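Local coordinates for eukaryotic translation initiation factor 2D (Homo sapiens, PDB 5W2F), which delivers tRNA to the P-site of the eukaryotic ribosome in a GTP-independent manner, and is represented here by its C-terminal part with the SUI1 domain, at residues A[128-133]-A[158-163]; A[141-146]-A[152-157]; A[118-123]-A[167-172]; A[181-184]-A[189-192]. All blocks are in the same frame, centred on the assembly; numbering follows the deposited sequence. Where two conformers were deposited one is given.

Contact 1: residues A[128-133]-A[158-163]; sequences VVRNLE and PAPGAK
R130, at the end of strand 124-130, reaches across to the loop 158-163 and places its guanidinium against A159 and P160. The close-packed part lies here. A159 CB sits 3.5 Å above one face of the guanidinium plane, displaced toward its rim, and P160 CD touches R130 NH2 at 3.7 Å. At the guanidinium edge P160 O takes two N-H groups: R130 NH2 at 2.8 Å, which lies in the carbonyl plane on a lone pair with an N-H...O angle of 151°, and R130 NH1 through a longer, weak bond. Face and edge contacts should limit rotation of the guanidinium. With chi1 at 174° and chi2 also extended, the chain reaches out from the strand, and a bend at chi3 turns the head onto the loop. The looser part is at K163, an exposed lysine whose chain meets the N131 side chain at about a right angle. K163 NZ donates to N131 OD1 at 2.9 Å from above the amide plane, 47° out of it, while N131 ND2 is held by P112 O. Between the two parts a water donates to A159 O and K163 O and accepts a weak bond from R130 NH1, bridging the loop. The arrangement is a strand end tied to the hairpin loop between strands 154-158 and 166-171 of the SUI1-domain sheet.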
loop_
_atom_site.group_PDB
_atom_site.type_symbol
_atom_site.label_atom_id
_atom_site.label_comp_id
_atom_site.label_asym_id
_atom_site.label_seq_id
_atom_site.Cartn_x
_atom_site.Cartn_y
_atom_site.Cartn_z
ATOM N N VAL A 128 -3.576 11.688 19.143
ATOM C CA VAL A 128 -2.635 10.611 18.840
ATOM C C VAL A 128 -2.679 10.306 17.347
ATOM O O VAL A 128 -3.761 10.114 16.786
ATOM C CB VAL A 128 -2.963 9.361 19.669
ATOM C CG1 VAL A 128 -1.992 8.234 19.354
ATOM C CG2 VAL A 128 -3.026 9.699 21.174
ATOM N N VAL A 129 -1.501 10.271 16.721
ATOM C CA VAL A 129 -1.381 10.145 15.268
ATOM C C VAL A 129 -0.533 8.937 14.917
ATOM O O VAL A 129 0.660 8.899 15.253
ATOM C CB VAL A 129 -0.789 11.415 14.632
ATOM C CG1 VAL A 129 -0.889 11.333 13.104
ATOM C CG2 VAL A 129 -1.482 12.666 15.176
ATOM N N ARG A 130 -1.164 7.955 14.261
ATOM C CA ARG A 130 -0.552 6.684 13.890
ATOM C C ARG A 130 -0.408 6.590 12.366
ATOM O O ARG A 130 -1.235 7.110 11.632
ATOM C CB ARG A 130 -1.508 5.551 14.373
ATOM C CG ARG A 130 -1.129 4.136 13.973
ATOM C CD ARG A 130 -2.165 3.146 14.461
ATOM N NE ARG A 130 -2.150 3.041 15.926
ATOM C CZ ARG A 130 -1.546 2.099 16.639
ATOM N NH1 ARG A 130 -0.903 1.101 16.066
ATOM N NH2 ARG A 130 -1.580 2.169 17.956
ATOM N N ASN A 131 0.641 5.886 11.932
ATOM C CA ASN A 131 0.929 5.531 10.538
ATOM C C ASN A 131 1.519 6.635 9.690
ATOM O O ASN A 131 1.493 6.564 8.465
ATOM C CB ASN A 131 -0.269 4.874 9.838
ATOM C CG ASN A 131 -0.513 3.487 10.319
ATOM O OD1 ASN A 131 0.426 2.752 10.673
ATOM N ND2 ASN A 131 -1.770 3.089 10.296
ATOM N N LEU A 132 2.137 7.623 10.323
ATOM C CA LEU A 132 2.786 8.665 9.554
ATOM C C LEU A 132 3.872 8.080 8.659
ATOM O O LEU A 132 4.036 8.521 7.520
ATOM C CB LEU A 132 3.383 9.729 10.474
ATOM C CG LEU A 132 2.344 10.596 11.193
ATOM C CD1 LEU A 132 2.995 11.337 12.354
ATOM C CD2 LEU A 132 1.687 11.570 10.236
ATOM N N GLU A 133 4.616 7.094 9.163
ATOM C CA GLU A 133 5.731 6.537 8.410
ATOM C C GLU A 133 5.247 5.807 7.153
ATOM O O GLU A 133 5.984 5.697 6.191
ATOM C CB GLU A 133 6.575 5.615 9.302
ATOM C CG GLU A 133 7.210 6.342 10.513
ATOM C CD GLU A 133 7.493 5.460 11.776
ATOM O OE1 GLU A 133 6.594 4.794 12.355
ATOM O OE2 GLU A 133 8.641 5.440 12.236
ATOM N N PRO A 158 6.444 4.592 20.898
ATOM C CA PRO A 158 5.971 3.424 20.142
ATOM C C PRO A 158 4.448 3.345 20.134
ATOM O O PRO A 158 3.803 3.593 21.153
ATOM C CB PRO A 158 6.574 2.241 20.905
ATOM C CG PRO A 158 7.748 2.813 21.607
ATOM C CD PRO A 158 7.332 4.196 22.001
ATOM N N ALA A 159 3.883 3.038 18.973
ATOM C CA ALA A 159 2.455 2.874 18.843
ATOM C C ALA A 159 2.100 1.469 19.296
ATOM O O ALA A 159 2.649 0.516 18.792
ATOM C CB ALA A 159 2.030 3.075 17.415
ATOM N N PRO A 160 1.182 1.333 20.259
ATOM C CA PRO A 160 0.816 -0.019 20.696
ATOM C C PRO A 160 0.164 -0.822 19.580
ATOM O O PRO A 160 -0.665 -0.290 18.820
ATOM C CB PRO A 160 -0.161 0.218 21.848
ATOM C CG PRO A 160 -0.614 1.616 21.703
ATOM C CD PRO A 160 0.458 2.378 20.996
ATOM N N GLY A 161 0.578 -2.075 19.447
ATOM C CA GLY A 161 -0.008 -2.957 18.457
ATOM C C GLY A 161 1.033 -3.832 17.829
ATOM O O GLY A 161 2.158 -3.919 18.319
ATOM N N ALA A 162 0.655 -4.462 16.724
ATOM C CA ALA A 162 1.507 -5.440 16.043
ATOM C C ALA A 162 2.665 -4.775 15.285
ATOM O O ALA A 162 3.805 -5.252 15.326
ATOM C CB ALA A 162 0.654 -6.287 15.101
ATOM N N LYS A 163 2.380 -3.674 14.596
ATOM C CA LYS A 163 3.380 -3.030 13.732
ATOM C C LYS A 163 4.421 -2.273 14.548
ATOM O O LYS A 163 4.068 -1.555 15.489
ATOM C CB LYS A 163 2.707 -2.054 12.776
ATOM C CG LYS A 163 3.592 -1.546 11.645
ATOM C CD LYS A 163 2.948 -0.372 10.914
ATOM C CE LYS A 163 1.570 -0.709 10.387
ATOM N NZ LYS A 163 1.159 0.267 9.363
HETATM O O HOH W 1 1.722 -0.603 16.348
#

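Contact 2: residues A[141-146]-A[152-157]; sequences SVAAIL and ASTTVN
A143 and T154 face each other where edge strand 154-158 runs back along helix 139-150, the short segment axes 7.8 Å apart and nearly antiparallel at 167°. The A143 methyl points at the strand and lies between two of its side chains: A143 CB is 3.5 Å from T154 OG1 and 3.8 Å from V156 CG2, the latter an apolar contact. T154 and V156 are alternate residues on one side of the strand, so both turn toward the helix. The two branches of T154 do different work. A chi1 of 64° turns the hydroxyl in over the residue's own backbone, flanked by N and C, from where T154 OG1 donates to A143 O at 2.8 Å. The approach is from above the peptide plane, 58° out of it, rather than on a lone pair. The methyl lies alongside the next turn, with T154 CG2 4.2 Å from L146 CB. Beyond this pair, L146 rests on I170 and L178, and V156 also touches P139 and Y140. The T154 backbone N is bound by Q147 OE1, so helix 139-150 takes hold of this residue at two points. The chemistry is thus mixed: the small A143 methyl is consistent with the close approach of helix and strand, and one hydroxyl donates to a helix carbonyl, so its polarity is met beside the apolar A143-V156 contact.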
loop_
_atom_site.group_PDB
_atom_site.type_symbol
_atom_site.label_atom_id
_atom_site.label_comp_id
_atom_site.label_asym_id
_atom_site.label_seq_id
_atom_site.Cartn_x
_atom_site.Cartn_y
_atom_site.Cartn_z
ATOM N N SER A 141 9.887 14.814 13.005
ATOM C CA SER A 141 9.663 16.049 12.260
ATOM C C SER A 141 8.238 16.572 12.424
ATOM O O SER A 141 8.000 17.748 12.723
ATOM C CB SER A 141 9.945 15.838 10.791
ATOM O OG SER A 141 9.651 17.000 10.073
ATOM N N VAL A 142 7.283 15.675 12.258
ATOM C CA VAL A 142 5.880 16.039 12.461
ATOM C C VAL A 142 5.644 16.557 13.888
ATOM O O VAL A 142 4.965 17.577 14.079
ATOM C CB VAL A 142 4.952 14.864 12.131
ATOM C CG1 VAL A 142 3.525 15.176 12.534
ATOM C CG2 VAL A 142 5.027 14.522 10.644
ATOM N N ALA A 143 6.245 15.893 14.872
ATOM C CA ALA A 143 6.128 16.338 16.261
ATOM C C ALA A 143 6.661 17.743 16.486
ATOM O O ALA A 143 6.034 18.534 17.194
ATOM C CB ALA A 143 6.770 15.350 17.212
ATOM N N ALA A 144 7.771 18.067 15.835
ATOM C CA ALA A 144 8.368 19.402 15.951
ATOM C C ALA A 144 7.506 20.474 15.277
ATOM O O ALA A 144 7.251 21.538 15.844
ATOM C CB ALA A 144 9.799 19.426 15.421
ATOM N N ILE A 145 7.026 20.177 14.082
ATOM C CA ILE A 145 6.145 21.085 13.366
ATOM C C ILE A 145 4.869 21.362 14.182
ATOM O O ILE A 145 4.447 22.516 14.333
ATOM C CB ILE A 145 5.771 20.514 11.981
ATOM C CG1 ILE A 145 6.989 20.493 11.046
ATOM C CG2 ILE A 145 4.626 21.307 11.366
ATOM C CD1 ILE A 145 6.800 19.602 9.838
ATOM N N LEU A 146 4.259 20.297 14.694
ATOM C CA LEU A 146 3.029 20.446 15.453
ATOM C C LEU A 146 3.230 21.126 16.807
ATOM O O LEU A 146 2.344 21.847 17.260
ATOM C CB LEU A 146 2.330 19.102 15.652
ATOM C CG LEU A 146 1.772 18.494 14.367
ATOM C CD1 LEU A 146 1.228 17.110 14.672
ATOM C CD2 LEU A 146 0.654 19.361 13.809
ATOM N N ALA A 152 1.612 23.454 21.816
ATOM C CA ALA A 152 1.322 22.384 22.747
ATOM C C ALA A 152 2.422 21.343 22.657
ATOM O O ALA A 152 2.989 21.104 21.587
ATOM C CB ALA A 152 -0.014 21.746 22.412
ATOM N N SER A 153 2.707 20.721 23.791
ATOM C CA SER A 153 3.739 19.720 23.892
ATOM C C SER A 153 3.448 18.511 22.997
ATOM O O SER A 153 2.331 18.000 22.959
ATOM C CB SER A 153 3.846 19.239 25.324
ATOM O OG SER A 153 4.917 18.330 25.449
ATOM N N THR A 154 4.486 18.045 22.312
ATOM C CA THR A 154 4.420 16.830 21.546
ATOM C C THR A 154 5.462 15.861 22.009
ATOM O O THR A 154 6.553 16.247 22.492
ATOM C CB THR A 154 4.638 17.077 20.048
ATOM O OG1 THR A 154 5.961 17.572 19.814
ATOM C CG2 THR A 154 3.618 18.048 19.496
ATOM N N THR A 155 5.157 14.594 21.811
ATOM C CA THR A 155 6.076 13.488 22.090
ATOM C C THR A 155 5.950 12.434 20.999
ATOM O O THR A 155 4.915 12.352 20.332
ATOM C CB THR A 155 5.766 12.806 23.443
ATOM O OG1 THR A 155 4.430 12.292 23.437
ATOM C CG2 THR A 155 5.910 13.768 24.586
ATOM N N VAL A 156 6.988 11.627 20.847
ATOM C CA VAL A 156 6.975 10.474 19.960
ATOM C C VAL A 156 7.225 9.231 20.799
ATOM O O VAL A 156 8.169 9.184 21.584
ATOM C CB VAL A 156 8.056 10.594 18.889
ATOM C CG1 VAL A 156 8.110 9.341 18.030
ATOM C CG2 VAL A 156 7.847 11.853 18.073
ATOM N N ASN A 157 6.385 8.225 20.606
ATOM C CA ASN A 157 6.438 6.985 21.384
ATOM C C ASN A 157 6.093 5.815 20.477
ATOM O O ASN A 157 5.459 5.996 19.417
ATOM C CB ASN A 157 5.379 6.967 22.500
ATOM C CG ASN A 157 5.495 8.120 23.469
ATOM O OD1 ASN A 157 4.503 8.776 23.793
ATOM N ND2 ASN A 157 6.693 8.356 23.953
#

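Contact 3: residues A[118-123]-A[167-172]; sequences AQRASN and QVQIQG
Across the five-stranded mixed sheet of the SUI1 domain, a single side-chain bridge joins the corner at R120, toward the end of strand 113-121, to strand 166-171; strand 124-130 lies between these two strands in the sheet. R120 NH2 donates to Q169 OE1 at 3.1 Å, with an N-H...O angle of 145°. The donor lies in the carbonyl plane of the glutamine amide, on a lone pair. Relative to the arginine, the oxygen is tilted 24° out of the guanidinium plane, and the two flat groups stand nearly perpendicular, at 81°. R120 NH2 comes in from the side of the C=O bond, and the amide stands across the guanidinium edge, without stacking on it. The chain of Q169 extends beyond CG to bring the amide across the gap, whereas that of R120 bends at chi2 before running straight to its head. With the CA atoms of R120 and Q171, the nearest pair, still 9.1 Å apart, the backbones do not pair here. R120 is exposed, making this a light surface link. R120 also packs on V126 of the intervening strand 124-130, and Q169 on T155 and N157 of the edge strand 154-158. V168 and I170, which alternate with Q169, touch A143 and L146 of helix 139-150, so the bridge lies on the sheet face turned away from that helix.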
loop_
_atom_site.group_PDB
_atom_site.type_symbol
_atom_site.label_atom_id
_atom_site.label_comp_id
_atom_site.label_asym_id
_atom_site.label_seq_id
_atom_site.Cartn_x
_atom_site.Cartn_y
_atom_site.Cartn_z
ATOM N N ALA A 118 -7.962 11.206 22.734
ATOM C CA ALA A 118 -7.956 10.285 23.856
ATOM C C ALA A 118 -7.802 11.046 25.148
ATOM O O ALA A 118 -7.460 12.229 25.152
ATOM C CB ALA A 118 -6.825 9.280 23.715
ATOM N N GLN A 119 -8.124 10.351 26.232
ATOM C CA GLN A 119 -7.947 10.889 27.578
ATOM C C GLN A 119 -6.691 10.345 28.238
ATOM O O GLN A 119 -6.522 9.145 28.315
ATOM C CB GLN A 119 -9.145 10.522 28.422
ATOM C CG GLN A 119 -10.425 11.196 27.978
ATOM C CD GLN A 119 -10.340 12.709 28.073
ATOM O OE1 GLN A 119 -9.732 13.256 28.994
ATOM N NE2 GLN A 119 -10.920 13.385 27.104
ATOM N N ARG A 120 -5.813 11.243 28.675
ATOM C CA ARG A 120 -4.597 10.886 29.452
ATOM C C ARG A 120 -4.800 11.016 30.970
ATOM O O ARG A 120 -3.998 10.520 31.764
ATOM C CB ARG A 120 -3.409 11.743 28.997
ATOM C CG ARG A 120 -2.558 11.100 27.913
ATOM C CD ARG A 120 -1.527 10.161 28.514
ATOM N NE ARG A 120 -0.615 9.598 27.518
ATOM C CZ ARG A 120 0.392 8.766 27.795
ATOM N NH1 ARG A 120 0.641 8.385 29.050
ATOM N NH2 ARG A 120 1.159 8.311 26.809
ATOM N N ALA A 121 -5.868 11.701 31.357
ATOM C CA ALA A 121 -6.223 11.904 32.743
ATOM C C ALA A 121 -7.723 12.107 32.685
ATOM O O ALA A 121 -8.315 12.102 31.578
ATOM C CB ALA A 121 -5.516 13.138 33.309
ATOM N N SER A 122 -8.315 12.314 33.855
ATOM C CA SER A 122 -9.755 12.546 33.990
ATOM C C SER A 122 -10.278 13.676 33.097
ATOM O O SER A 122 -11.418 13.613 32.631
ATOM C CB SER A 122 -10.117 12.841 35.455
ATOM O OG SER A 122 -9.514 14.044 35.909
ATOM N N ASN A 123 -9.455 14.700 32.868
ATOM C CA ASN A 123 -9.824 15.775 31.958
ATOM C C ASN A 123 -8.627 16.351 31.184
ATOM O O ASN A 123 -8.571 17.562 30.949
ATOM C CB ASN A 123 -10.572 16.875 32.732
ATOM C CG ASN A 123 -11.519 17.673 31.847
ATOM O OD1 ASN A 123 -12.541 17.158 31.389
ATOM N ND2 ASN A 123 -11.184 18.935 31.605
ATOM N N GLN A 167 4.214 6.677 16.987
ATOM C CA GLN A 167 3.096 7.607 16.928
ATOM C C GLN A 167 3.500 8.942 17.553
ATOM O O GLN A 167 4.428 9.021 18.376
ATOM C CB GLN A 167 1.870 7.046 17.651
ATOM C CG GLN A 167 2.076 6.787 19.130
ATOM C CD GLN A 167 0.860 6.146 19.737
ATOM O OE1 GLN A 167 0.078 5.505 19.041
ATOM N NE2 GLN A 167 0.726 6.259 21.019
ATOM N N VAL A 168 2.821 9.996 17.129
ATOM C CA VAL A 168 2.969 11.312 17.703
ATOM C C VAL A 168 1.793 11.568 18.630
ATOM O O VAL A 168 0.649 11.343 18.257
ATOM C CB VAL A 168 3.025 12.385 16.615
ATOM C CG1 VAL A 168 3.088 13.787 17.200
ATOM C CG2 VAL A 168 4.190 12.123 15.674
ATOM N N GLN A 169 2.088 12.063 19.826
ATOM C CA GLN A 169 1.073 12.553 20.737
ATOM C C GLN A 169 1.227 14.045 20.898
ATOM O O GLN A 169 2.353 14.536 21.099
ATOM C CB GLN A 169 1.201 11.843 22.059
ATOM C CG GLN A 169 0.815 10.388 21.968
ATOM C CD GLN A 169 0.708 9.732 23.336
ATOM O OE1 GLN A 169 1.449 10.089 24.264
ATOM N NE2 GLN A 169 -0.208 8.765 23.472
ATOM N N ILE A 170 0.108 14.752 20.853
ATOM C CA ILE A 170 0.108 16.186 21.087
ATOM C C ILE A 170 -0.880 16.484 22.217
ATOM O O ILE A 170 -1.992 15.986 22.200
ATOM C CB ILE A 170 -0.297 17.007 19.841
ATOM C CG1 ILE A 170 0.393 16.489 18.568
ATOM C CG2 ILE A 170 -0.010 18.490 20.087
ATOM C CD1 ILE A 170 -0.474 15.501 17.775
ATOM N N GLN A 171 -0.456 17.284 23.198
ATOM C CA GLN A 171 -1.380 17.676 24.258
ATOM C C GLN A 171 -2.547 18.472 23.661
ATOM O O GLN A 171 -2.367 19.293 22.757
ATOM C CB GLN A 171 -0.644 18.509 25.306
ATOM C CG GLN A 171 0.335 17.716 26.139
ATOM C CD GLN A 171 -0.304 16.597 26.948
ATOM O OE1 GLN A 171 0.201 15.469 26.973
ATOM N NE2 GLN A 171 -1.407 16.904 27.620
ATOM N N GLY A 172 -3.746 18.181 24.153
ATOM C CA GLY A 172 -4.936 18.891 23.752
ATOM C C GLY A 172 -5.592 18.317 22.503
ATOM O O GLY A 172 -5.230 17.244 22.030
#

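Contact 4: residues A[181-184]-A[189-192]; sequences LLLE and PRKH
L183 lays one methyl over the start of the short 3-10 segment 190-191: L183 CD2 is 3.8 Å from R190 CA, 4.0 Å from R190 N and 4.0 Å from R190 CB. P189 is grazed only through its carbonyl carbon, P189 C lying 4.5 Å from L183 CD2. CG of L183 is anti to the carbonyl carbon (chi1 -59°), which carries the branched end toward the loop although the CB bond itself points along the gap. What it meets is mainly the backbone of R190, with the first carbon of the arginine side chain alongside. The contact is thus a small apolar touch at the protein surface, with R190 exposed and L183 partly so. Within the loop, H192 N bonds to P189 O at 3.0 Å, closing the tight turn on which R190 lies. The helix has a wider pi-type turn at 181-184, and the L182 backbone is hydrogen-bonded to that of L188 as the chain leaves it. L183 also rests on I193 of strand 193-194, as does L182, which in addition packs on I113 and I115. The contact therefore lies where helix 175-185 returns through a short loop to strand 193-194, which runs parallel to strand 113-121 at the sheet edge.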
loop_
_atom_site.group_PDB
_atom_site.type_symbol
_atom_site.label_atom_id
_atom_site.label_comp_id
_atom_site.label_asym_id
_atom_site.label_seq_id
_atom_site.Cartn_x
_atom_site.Cartn_y
_atom_site.Cartn_z
ATOM N N LEU A 181 -1.893 20.036 8.230
ATOM C CA LEU A 181 -0.586 19.477 7.934
ATOM C C LEU A 181 -0.680 18.410 6.857
ATOM O O LEU A 181 0.086 18.421 5.884
ATOM C CB LEU A 181 0.056 18.903 9.203
ATOM C CG LEU A 181 1.486 18.349 9.037
ATOM C CD1 LEU A 181 2.430 19.438 8.543
ATOM C CD2 LEU A 181 2.035 17.719 10.311
ATOM N N LEU A 182 -1.610 17.480 7.023
ATOM C CA LEU A 182 -1.687 16.331 6.142
ATOM C C LEU A 182 -2.350 16.642 4.806
ATOM O O LEU A 182 -1.877 16.175 3.777
ATOM C CB LEU A 182 -2.405 15.172 6.833
ATOM C CG LEU A 182 -1.754 14.690 8.114
ATOM C CD1 LEU A 182 -2.590 13.589 8.763
ATOM C CD2 LEU A 182 -0.310 14.220 7.937
ATOM N N LEU A 183 -3.450 17.393 4.820
ATOM C CA LEU A 183 -4.187 17.673 3.582
ATOM C C LEU A 183 -3.625 18.848 2.819
ATOM O O LEU A 183 -3.614 18.833 1.605
ATOM C CB LEU A 183 -5.664 17.965 3.872
ATOM C CG LEU A 183 -6.442 16.857 4.584
ATOM C CD1 LEU A 183 -7.862 17.330 4.858
ATOM C CD2 LEU A 183 -6.490 15.601 3.741
ATOM N N GLU A 184 -3.204 19.892 3.520
ATOM C CA GLU A 184 -2.767 21.113 2.848
ATOM C C GLU A 184 -1.263 21.088 2.618
ATOM O O GLU A 184 -0.806 21.209 1.480
ATOM C CB GLU A 184 -3.206 22.348 3.620
ATOM C CG GLU A 184 -4.706 22.533 3.717
ATOM C CD GLU A 184 -5.080 23.801 4.497
ATOM O OE1 GLU A 184 -4.475 24.876 4.255
ATOM O OE2 GLU A 184 -5.971 23.725 5.376
ATOM N N PRO A 189 -4.146 12.205 0.343
ATOM C CA PRO A 189 -5.567 12.000 0.027
ATOM C C PRO A 189 -6.420 11.850 1.288
ATOM O O PRO A 189 -6.113 11.027 2.157
ATOM C CB PRO A 189 -5.573 10.686 -0.764
ATOM C CG PRO A 189 -4.176 10.458 -1.143
ATOM C CD PRO A 189 -3.340 11.049 -0.062
ATOM N N ARG A 190 -7.514 12.598 1.341
ATOM C CA ARG A 190 -8.425 12.535 2.458
ATOM C C ARG A 190 -8.966 11.125 2.711
ATOM O O ARG A 190 -9.179 10.756 3.855
ATOM C CB ARG A 190 -9.563 13.530 2.220
ATOM C CG ARG A 190 -10.682 13.503 3.231
ATOM C CD ARG A 190 -10.240 13.749 4.674
ATOM N NE ARG A 190 -11.407 13.702 5.558
ATOM C CZ ARG A 190 -12.065 12.590 5.892
ATOM N NH1 ARG A 190 -11.654 11.388 5.466
ATOM N NH2 ARG A 190 -13.156 12.681 6.671
ATOM N N LYS A 191 -9.169 10.334 1.656
ATOM C CA LYS A 191 -9.720 8.992 1.824
ATOM C C LYS A 191 -8.792 8.071 2.616
ATOM O O LYS A 191 -9.209 6.997 3.043
ATOM C CB LYS A 191 -10.071 8.367 0.471
ATOM C CG LYS A 191 -8.910 7.955 -0.392
ATOM C CD LYS A 191 -9.394 7.303 -1.680
ATOM C CE LYS A 191 -8.280 7.141 -2.687
ATOM N NZ LYS A 191 -8.800 6.665 -4.002
ATOM N N HIS A 192 -7.530 8.484 2.784
ATOM C CA HIS A 192 -6.561 7.682 3.514
ATOM C C HIS A 192 -6.228 8.227 4.884
ATOM O O HIS A 192 -5.264 7.785 5.511
ATOM C CB HIS A 192 -5.288 7.507 2.675
ATOM C CG HIS A 192 -5.498 6.633 1.484
ATOM N ND1 HIS A 192 -6.061 5.381 1.592
ATOM C CD2 HIS A 192 -5.247 6.825 0.169
ATOM C CE1 HIS A 192 -6.137 4.833 0.392
ATOM N NE2 HIS A 192 -5.653 5.693 -0.489
#

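Overall arrangement
All four contacts belong to the C-terminal part of the chain, where two helices pack on a mixed sheet. In sequence, contact 3 spans the widest loop and encloses contact 1, which in turn encloses contact 2; contact 4 follows. Contacts 2 and 3 have centres 12 Å apart and are joined by backbone pairing of strands 154-158 and 166-171. V129 N bonds to V168 O, linking contacts 1 and 3. L132 of contact 1 touches both V142 and L182, and L181 packs on V142, I145 and L146, binding helices 139-150 and 175-185 together. Contacts 3 and 4 lie farthest apart, about 22 Å between centres. Together the contacts tie helices, sheet and edge loops into the alpha/beta unit of the SUI1 domain.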